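Side-chain contact in galactose-binding lectin (Arachis hypogaea, PDB 6VAW), which binds galactose and galactosides as a tetrameric legume lectin that carries calcium and manganese ions: residues P51-I54 with W55-A58. Numbering follows the deposited sequence.
Sequences PVRI and WSSA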
loop_
_atom_site.group_PDB
_atom_site.type_symbol
_atom_site.label_atom_id
_atom_site.label_comp_id
_atom_site.label_asym_id
_atom_site.label_seq_id
_atom_site.Cartn_x
_atom_site.Cartn_y
_atom_site.Cartn_z
ATOM N N PRO A 51 -4.632 -14.323 13.298
ATOM C CA PRO A 51 -3.387 -14.983 13.576
ATOM C C PRO A 51 -2.425 -14.707 12.409
ATOM O O PRO A 51 -2.828 -14.687 11.286
ATOM C CB PRO A 51 -3.770 -16.466 13.602
ATOM C CG PRO A 51 -5.227 -16.453 13.891
ATOM C CD PRO A 51 -5.744 -15.247 13.161
ATOM N N VAL A 52 -1.149 -14.567 12.730
ATOM C CA VAL A 52 -0.156 -14.309 11.702
ATOM C C VAL A 52 0.790 -15.513 11.661
ATOM O O VAL A 52 1.314 -15.889 12.707
ATOM C CB VAL A 52 0.579 -12.976 12.007
ATOM C CG1 VAL A 52 1.821 -12.808 11.133
ATOM C CG2 VAL A 52 -0.372 -11.773 11.864
ATOM N N ARG A 53 1.032 -16.074 10.469
ATOM C CA ARG A 53 1.956 -17.215 10.326
ATOM C C ARG A 53 3.384 -16.665 10.270
ATOM O O ARG A 53 3.780 -16.105 9.240
ATOM C CB ARG A 53 1.591 -18.034 9.061
ATOM C CG ARG A 53 2.237 -19.407 8.920
ATOM C CD ARG A 53 1.703 -19.962 7.597
ATOM N NE ARG A 53 2.446 -21.115 7.134
ATOM C CZ ARG A 53 2.598 -21.428 5.851
ATOM N NH1 ARG A 53 2.106 -20.632 4.904
ATOM N NH2 ARG A 53 3.256 -22.523 5.502
ATOM N N ILE A 54 4.136 -16.749 11.394
ATOM C CA ILE A 54 5.496 -16.206 11.455
ATOM C C ILE A 54 6.544 -17.197 10.992
ATOM O O ILE A 54 7.658 -16.800 10.669
ATOM C CB ILE A 54 5.874 -15.611 12.838
ATOM C CG1 ILE A 54 5.589 -16.584 14.021
ATOM C CG2 ILE A 54 5.173 -14.270 13.000
ATOM C CD1 ILE A 54 6.528 -16.451 15.194
ATOM N N TRP A 55 6.201 -18.470 10.946
ATOM C CA TRP A 55 7.148 -19.486 10.486
ATOM C C TRP A 55 6.383 -20.747 10.025
ATOM O O TRP A 55 5.212 -20.937 10.364
ATOM C CB TRP A 55 8.291 -19.771 11.510
ATOM C CG TRP A 55 7.904 -20.453 12.784
ATOM C CD1 TRP A 55 7.589 -19.865 13.974
ATOM C CD2 TRP A 55 7.951 -21.867 13.032
ATOM N NE1 TRP A 55 7.398 -20.826 14.942
ATOM C CE2 TRP A 55 7.596 -22.067 14.384
ATOM C CE3 TRP A 55 8.218 -22.983 12.228
ATOM C CZ2 TRP A 55 7.440 -23.346 14.932
ATOM C CZ3 TRP A 55 8.122 -24.251 12.791
ATOM C CH2 TRP A 55 7.721 -24.422 14.121
ATOM N N SER A 56 7.014 -21.522 9.143
ATOM C CA SER A 56 6.401 -22.703 8.541
ATOM C C SER A 56 7.215 -23.948 8.817
ATOM O O SER A 56 8.405 -23.994 8.502
ATOM C CB SER A 56 6.243 -22.493 7.038
ATOM O OG SER A 56 5.865 -23.673 6.350
ATOM N N SER A 57 6.558 -24.970 9.388
ATOM C CA SER A 57 7.155 -26.286 9.692
ATOM C C SER A 57 7.449 -27.081 8.410
ATOM O O SER A 57 8.241 -28.018 8.455
ATOM C CB SER A 57 6.241 -27.102 10.605
ATOM O OG SER A 57 4.948 -27.251 10.042
ATOM N N ALA A 58 6.823 -26.701 7.284
ATOM C CA ALA A 58 6.998 -27.339 5.978
ATOM C C ALA A 58 8.306 -26.908 5.298
ATOM O O ALA A 58 9.028 -27.770 4.807
ATOM C CB ALA A 58 5.818 -27.018 5.079
#
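Arg53 runs beside the backbone of Trp55 and ends at Ser56, three residues on. With CG anti to the backbone N (chi1 -167°), its chain leaves CB fully stretched. CG lies 3.6 Å from Trp55 O, a van der Waals contact; NE and CZ then pass the Ser56 methylene, each 4.0 Å from Ser56 CB. At the tip, NH2 reaches Ser56 OG at 3.0 Å in a weak, strongly bent hydrogen bond (124° at the hydrogen), the serine oxygen standing obliquely to the guanidinium. The same oxygen accepts a second weak bond from Ala58 N, 3.3 Å from Ser56 OG. NH1, the other terminal nitrogen, forms a salt bridge with Glu2. All this lies where strand 43-53 of the seven-stranded sheet in the legume lectin jelly roll runs out into the loop leading to strand 64-74, away from the sugar and metal sites. Ile54, buried against Leu194, Leu198 and Phe204, brings its CD1 to the indole edge of Trp55, 3.8 Å from Trp55 CD1 and in the ring plane. Trp55 NE1 is hydrogen-bonded to Leu198 O, and Gly14 of a second subunit packs on Arg53.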